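Long-range contact in glucose-6-phosphate 1-dehydrogenase (Mycobacterium avium, PDB 4LGV), which probably catalyses the oxidation of glucose 6-phosphate to 6-phosphogluconolactone with a nicotinamide cofactor, the entry step of the pentose phosphate pathway: residues Arg219-Phe233 against Lys341-His355. Residues are numbered along the deposited sequence; the frame is centred on the assembly and turned at random.
Sequences RDSISEIHITMAEDF and KALPHKVTEVRMFLH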
loop_
_atom_site.group_PDB
_atom_site.type_symbol
_atom_site.label_atom_id
_atom_site.label_comp_id
_atom_site.label_asym_id
_atom_site.label_seq_id
_atom_site.Cartn_x
_atom_site.Cartn_y
_atom_site.Cartn_z
ATOM N N ARG A 219 -5.797 -7.080 5.359
ATOM C CA ARG A 219 -6.226 -6.331 6.537
ATOM C C ARG A 219 -6.152 -4.826 6.388
ATOM O O ARG A 219 -6.673 -4.101 7.238
ATOM C CB ARG A 219 -5.344 -6.718 7.728
ATOM C CG ARG A 219 -3.888 -6.335 7.544
ATOM C CD ARG A 219 -2.981 -7.099 8.481
ATOM N NE ARG A 219 -3.213 -6.714 9.873
ATOM C CZ ARG A 219 -2.693 -5.633 10.464
ATOM N NH1 ARG A 219 -1.962 -4.759 9.806
ATOM N NH2 ARG A 219 -2.932 -5.439 11.736
ATOM N N ASP A 220 -5.490 -4.333 5.342
ATOM C CA ASP A 220 -5.385 -2.893 5.166
ATOM C C ASP A 220 -6.705 -2.379 4.613
ATOM O O ASP A 220 -7.026 -1.183 4.788
ATOM C CB ASP A 220 -4.229 -2.494 4.234
ATOM C CG ASP A 220 -2.848 -2.774 4.832
ATOM O OD1 ASP A 220 -2.716 -2.924 6.056
ATOM O OD2 ASP A 220 -1.857 -2.795 4.068
ATOM N N SER A 221 -7.476 -3.257 3.955
ATOM C CA SER A 221 -8.772 -2.837 3.458
ATOM C C SER A 221 -9.916 -3.479 4.220
ATOM O O SER A 221 -10.975 -2.892 4.324
ATOM C CB SER A 221 -8.889 -3.076 1.928
ATOM O OG SER A 221 -8.034 -2.215 1.168
ATOM N N ILE A 222 -9.729 -4.715 4.670
ATOM C CA ILE A 222 -10.828 -5.530 5.212
ATOM C C ILE A 222 -10.789 -5.427 6.721
ATOM O O ILE A 222 -9.737 -5.648 7.323
ATOM C CB ILE A 222 -10.679 -7.011 4.858
ATOM C CG1 ILE A 222 -10.709 -7.271 3.350
ATOM C CG2 ILE A 222 -11.723 -7.844 5.539
ATOM C CD1 ILE A 222 -11.869 -6.666 2.633
ATOM N N SER A 223 -11.923 -5.072 7.327
ATOM C CA SER A 223 -11.991 -4.968 8.806
ATOM C C SER A 223 -12.535 -6.199 9.491
ATOM O O SER A 223 -12.148 -6.486 10.603
ATOM C CB SER A 223 -12.810 -3.784 9.297
ATOM O OG SER A 223 -14.154 -3.991 8.931
ATOM N N GLU A 224 -13.347 -6.959 8.804
ATOM C CA GLU A 224 -14.066 -8.033 9.426
ATOM C C GLU A 224 -14.629 -8.979 8.374
ATOM O O GLU A 224 -15.021 -8.530 7.296
ATOM C CB GLU A 224 -15.220 -7.422 10.231
ATOM C CG GLU A 224 -16.027 -8.367 11.068
ATOM C CD GLU A 224 -16.792 -7.612 12.164
ATOM O OE1 GLU A 224 -17.914 -8.057 12.578
ATOM O OE2 GLU A 224 -16.293 -6.568 12.591
ATOM N N ILE A 225 -14.772 -10.248 8.737
ATOM C CA ILE A 225 -15.360 -11.250 7.865
ATOM C C ILE A 225 -16.488 -11.999 8.564
ATOM O O ILE A 225 -16.327 -12.390 9.713
ATOM C CB ILE A 225 -14.284 -12.259 7.422
ATOM C CG1 ILE A 225 -13.180 -11.532 6.645
ATOM C CG2 ILE A 225 -14.900 -13.305 6.526
ATOM C CD1 ILE A 225 -12.016 -12.349 6.208
ATOM N N HIS A 226 -17.619 -12.194 7.874
ATOM C CA HIS A 226 -18.734 -13.013 8.390
ATOM C C HIS A 226 -19.017 -14.143 7.414
ATOM O O HIS A 226 -19.193 -13.910 6.213
ATOM C CB HIS A 226 -20.025 -12.251 8.517
ATOM C CG HIS A 226 -20.032 -11.220 9.585
ATOM N ND1 HIS A 226 -21.136 -10.437 9.838
ATOM C CD2 HIS A 226 -19.061 -10.787 10.417
ATOM C CE1 HIS A 226 -20.867 -9.604 10.831
ATOM N NE2 HIS A 226 -19.604 -9.780 11.184
ATOM N N ILE A 227 -19.019 -15.356 7.926
ATOM C CA ILE A 227 -19.354 -16.525 7.136
ATOM C C ILE A 227 -20.682 -17.095 7.622
ATOM O O ILE A 227 -20.847 -17.380 8.809
ATOM C CB ILE A 227 -18.261 -17.579 7.266
ATOM C CG1 ILE A 227 -17.001 -17.044 6.581
ATOM C CG2 ILE A 227 -18.729 -18.871 6.642
ATOM C CD1 ILE A 227 -15.786 -17.957 6.679
ATOM N N THR A 228 -21.639 -17.183 6.726
ATOM C CA THR A 228 -22.973 -17.673 7.062
ATOM C C THR A 228 -23.268 -18.891 6.235
ATOM O O THR A 228 -23.184 -18.850 5.006
ATOM C CB THR A 228 -24.043 -16.618 6.763
ATOM O OG1 THR A 228 -23.861 -15.475 7.607
ATOM C CG2 THR A 228 -25.437 -17.190 6.999
ATOM N N MET A 229 -23.604 -19.990 6.899
ATOM C CA MET A 229 -24.140 -21.148 6.226
ATOM C C MET A 229 -25.518 -21.486 6.789
ATOM O O MET A 229 -25.640 -21.999 7.894
ATOM C CB MET A 229 -23.263 -22.364 6.393
ATOM C CG MET A 229 -24.031 -23.559 5.832
ATOM S SD MET A 229 -23.031 -25.003 5.789
ATOM C CE MET A 229 -24.179 -26.067 4.939
ATOM N N ALA A 230 -26.551 -21.232 5.999
ATOM C CA ALA A 230 -27.925 -21.455 6.429
ATOM C C ALA A 230 -28.612 -22.513 5.579
ATOM O O ALA A 230 -28.481 -22.531 4.340
ATOM C CB ALA A 230 -28.690 -20.154 6.372
ATOM N N GLU A 231 -29.307 -23.419 6.237
ATOM C CA GLU A 231 -30.189 -24.370 5.534
ATOM C C GLU A 231 -31.617 -24.169 6.081
ATOM O O GLU A 231 -31.799 -24.070 7.274
ATOM C CB GLU A 231 -29.695 -25.810 5.744
ATOM C CG GLU A 231 -28.344 -26.076 5.096
ATOM C CD GLU A 231 -27.771 -27.440 5.409
ATOM O OE1 GLU A 231 -27.730 -27.831 6.587
ATOM O OE2 GLU A 231 -27.400 -28.151 4.477
ATOM N N ASP A 232 -32.590 -24.093 5.188
ATOM C CA ASP A 232 -33.981 -23.817 5.556
ATOM C C ASP A 232 -34.754 -25.104 5.744
ATOM O O ASP A 232 -35.900 -25.201 5.343
ATOM C CB ASP A 232 -34.680 -22.905 4.519
ATOM C CG ASP A 232 -34.676 -23.469 3.083
ATOM O OD1 ASP A 232 -33.983 -24.462 2.790
ATOM O OD2 ASP A 232 -35.388 -22.906 2.230
ATOM N N PHE A 233 -34.096 -26.119 6.295
ATOM C CA PHE A 233 -34.734 -27.411 6.557
ATOM C C PHE A 233 -34.068 -28.009 7.797
ATOM O O PHE A 233 -32.964 -27.600 8.194
ATOM C CB PHE A 233 -34.645 -28.368 5.356
ATOM C CG PHE A 233 -33.268 -28.436 4.709
ATOM C CD1 PHE A 233 -32.291 -29.293 5.203
ATOM C CD2 PHE A 233 -32.950 -27.629 3.612
ATOM C CE1 PHE A 233 -31.037 -29.368 4.632
ATOM C CE2 PHE A 233 -31.698 -27.691 3.034
ATOM C CZ PHE A 233 -30.727 -28.562 3.537
ATOM N N LYS A 341 -29.235 -25.481 10.988
ATOM C CA LYS A 341 -30.449 -26.075 10.422
ATOM C C LYS A 341 -31.675 -25.243 10.763
ATOM O O LYS A 341 -31.710 -24.540 11.770
ATOM C CB LYS A 341 -30.664 -27.480 10.989
ATOM C CG LYS A 341 -29.510 -28.428 10.718
ATOM C CD LYS A 341 -29.474 -28.866 9.253
ATOM C CE LYS A 341 -28.424 -29.929 9.054
ATOM N NZ LYS A 341 -28.298 -30.312 7.639
ATOM N N ALA A 342 -32.679 -25.346 9.909
ATOM C CA ALA A 342 -33.966 -24.694 10.121
ATOM C C ALA A 342 -33.808 -23.174 10.273
ATOM O O ALA A 342 -34.415 -22.543 11.153
ATOM C CB ALA A 342 -34.686 -25.297 11.329
ATOM N N LEU A 343 -33.012 -22.587 9.390
ATOM C CA LEU A 343 -32.874 -21.139 9.334
ATOM C C LEU A 343 -33.783 -20.643 8.212
ATOM O O LEU A 343 -34.346 -21.457 7.485
ATOM C CB LEU A 343 -31.395 -20.778 9.128
ATOM C CG LEU A 343 -30.496 -21.114 10.318
ATOM C CD1 LEU A 343 -29.119 -20.468 10.178
ATOM C CD2 LEU A 343 -31.089 -20.710 11.667
ATOM N N PRO A 344 -33.889 -19.319 8.023
ATOM C CA PRO A 344 -34.885 -18.829 7.077
ATOM C C PRO A 344 -34.641 -19.110 5.606
ATOM O O PRO A 344 -35.593 -19.086 4.823
ATOM C CB PRO A 344 -34.879 -17.314 7.302
ATOM C CG PRO A 344 -34.322 -17.140 8.667
ATOM C CD PRO A 344 -33.274 -18.216 8.772
ATOM N N HIS A 345 -33.391 -19.316 5.215
ATOM C CA HIS A 345 -33.060 -19.525 3.810
ATOM C C HIS A 345 -31.968 -20.561 3.620
ATOM O O HIS A 345 -31.280 -20.927 4.565
ATOM C CB HIS A 345 -32.584 -18.224 3.186
ATOM C CG HIS A 345 -33.526 -17.078 3.379
ATOM N ND1 HIS A 345 -34.738 -16.984 2.724
ATOM C CD2 HIS A 345 -33.421 -15.963 4.143
ATOM C CE1 HIS A 345 -35.342 -15.864 3.083
ATOM N NE2 HIS A 345 -34.561 -15.224 3.937
ATOM N N LYS A 346 -31.816 -21.017 2.376
ATOM C CA LYS A 346 -30.689 -21.852 1.995
ATOM C C LYS A 346 -29.620 -21.000 1.313
ATOM O O LYS A 346 -29.790 -20.607 0.167
ATOM C CB LYS A 346 -31.139 -22.977 1.066
ATOM C CG LYS A 346 -30.031 -23.939 0.711
ATOM C CD LYS A 346 -30.469 -24.876 -0.394
ATOM C CE LYS A 346 -29.315 -25.715 -0.899
ATOM N NZ LYS A 346 -29.808 -26.884 -1.672
ATOM N N VAL A 347 -28.535 -20.695 2.025
ATOM C CA VAL A 347 -27.474 -19.832 1.460
ATOM C C VAL A 347 -26.219 -19.971 2.257
ATOM O O VAL A 347 -26.260 -20.095 3.479
ATOM C CB VAL A 347 -27.926 -18.346 1.410
ATOM C CG1 VAL A 347 -28.270 -17.825 2.804
ATOM C CG2 VAL A 347 -26.907 -17.483 0.744
ATOM N N THR A 348 -25.100 -19.974 1.543
ATOM C CA THR A 348 -23.768 -19.931 2.146
ATOM C C THR A 348 -23.060 -18.733 1.590
ATOM O O THR A 348 -22.926 -18.590 0.361
ATOM C CB THR A 348 -22.953 -21.190 1.838
ATOM O OG1 THR A 348 -23.653 -22.317 2.381
ATOM C CG2 THR A 348 -21.599 -21.132 2.476
ATOM N N GLU A 349 -22.602 -17.877 2.485
ATOM C CA GLU A 349 -22.073 -16.571 2.121
ATOM C C GLU A 349 -20.804 -16.258 2.917
ATOM O O GLU A 349 -20.663 -16.639 4.068
ATOM C CB GLU A 349 -23.161 -15.519 2.467
ATOM C CG GLU A 349 -22.722 -14.082 2.520
ATOM C CD GLU A 349 -23.815 -13.128 2.940
ATOM O OE1 GLU A 349 -23.839 -12.701 4.142
ATOM O OE2 GLU A 349 -24.622 -12.774 2.071
ATOM N N VAL A 350 -19.869 -15.602 2.251
ATOM C CA VAL A 350 -18.696 -15.045 2.893
ATOM C C VAL A 350 -18.805 -13.536 2.664
ATOM O O VAL A 350 -18.792 -13.075 1.531
ATOM C CB VAL A 350 -17.400 -15.568 2.290
ATOM C CG1 VAL A 350 -16.170 -14.954 2.997
ATOM C CG2 VAL A 350 -17.322 -17.073 2.403
ATOM N N ARG A 351 -18.941 -12.776 3.746
ATOM C CA ARG A 351 -19.186 -11.343 3.625
ATOM C C ARG A 351 -18.000 -10.627 4.220
ATOM O O ARG A 351 -17.702 -10.775 5.382
ATOM C CB ARG A 351 -20.469 -10.938 4.374
ATOM C CG ARG A 351 -20.805 -9.450 4.310
ATOM C CD ARG A 351 -22.166 -9.198 4.889
ATOM N NE ARG A 351 -23.200 -9.777 4.050
ATOM C CZ ARG A 351 -23.905 -9.126 3.152
ATOM N NH1 ARG A 351 -23.702 -7.846 2.967
ATOM N NH2 ARG A 351 -24.807 -9.783 2.430
ATOM N N MET A 352 -17.312 -9.841 3.404
ATOM C CA MET A 352 -16.120 -9.147 3.863
ATOM C C MET A 352 -16.405 -7.649 3.964
ATOM O O MET A 352 -16.786 -7.031 2.970
ATOM C CB MET A 352 -14.996 -9.432 2.905
ATOM C CG MET A 352 -14.731 -10.913 2.743
ATOM S SD MET A 352 -13.563 -11.150 1.412
ATOM C CE MET A 352 -12.162 -11.148 2.484
ATOM N N PHE A 353 -16.272 -7.092 5.176
ATOM C CA PHE A 353 -16.513 -5.689 5.432
ATOM C C PHE A 353 -15.245 -4.917 5.241
ATOM O O PHE A 353 -14.191 -5.295 5.828
ATOM C CB PHE A 353 -16.948 -5.477 6.886
ATOM C CG PHE A 353 -18.294 -6.058 7.213
ATOM C CD1 PHE A 353 -18.410 -7.364 7.610
ATOM C CD2 PHE A 353 -19.432 -5.311 7.084
ATOM C CE1 PHE A 353 -19.642 -7.910 7.955
ATOM C CE2 PHE A 353 -20.679 -5.838 7.394
ATOM C CZ PHE A 353 -20.788 -7.148 7.835
ATOM N N LEU A 354 -15.284 -3.840 4.459
ATOM C CA LEU A 354 -14.092 -2.964 4.361
ATOM C C LEU A 354 -14.073 -1.951 5.462
ATOM O O LEU A 354 -15.111 -1.644 5.983
ATOM C CB LEU A 354 -14.045 -2.223 3.060
ATOM C CG LEU A 354 -13.502 -3.043 1.886
ATOM C CD1 LEU A 354 -14.528 -4.036 1.367
ATOM C CD2 LEU A 354 -13.102 -2.119 0.767
ATOM N N HIS A 355 -12.899 -1.434 5.840
ATOM C CA HIS A 355 -12.860 -0.238 6.671
ATOM C C HIS A 355 -13.524 0.896 5.917
ATOM O O HIS A 355 -13.497 0.962 4.643
ATOM C CB HIS A 355 -11.405 0.233 6.977
ATOM C CG HIS A 355 -10.569 -0.791 7.654
ATOM N ND1 HIS A 355 -10.691 -1.060 9.000
ATOM C CD2 HIS A 355 -9.615 -1.630 7.186
ATOM C CE1 HIS A 355 -9.852 -2.019 9.341
ATOM N NE2 HIS A 355 -9.194 -2.389 8.257
HETATM O O HOH W 1 -8.272 -4.850 9.671
HETATM O O HOH W 2 -15.717 -1.567 8.572
HETATM O O HOH W 3 -22.215 -13.780 6.157
HETATM O O HOH W 4 -26.263 -23.201 2.452
HETATM O O HOH W 5 -33.875 -20.363 0.444
#
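Strands 222-230 and 347-354 form an antiparallel pair at the centre of the C-terminal domain's large mixed sheet, with a classic beta bulge where S223 and E224 both face F353: S223 N donates to F353 O at 2.7 Å, while F353 N donates to E224 O. Reciprocal backbone bonds then join H226 to R351, T228 to E349 and A230 to V347.

On the H226 face, F353 CE1 points over the centre of the imidazole in a T-shaped stack, centroids 4.8 Å apart and planes at 66°. The imidazole's rotation is further fixed by H226 NE2 donating at 2.8 Å to E224 OE1, which also accepts from H475 N. At one end H355 lays its ring face over S223 CB, and its NE2 bonds R219 O 3.2 Å away, near the ring plane. At the other, K341 bends at chi2 (-73°), bringing NZ 2.8 Å from E231 OE1, a syn-side salt bridge tilted 29° from the carboxylate plane.

I225, I227, V350 and M352 share the opposite face, I225 CD1 lying 3.9 Å from M352 CE; helix 246-264 packs there, L260 on I227 and V259 on V350. Strand 335-340 flanks 222-230, and 373-379 flanks 347-354.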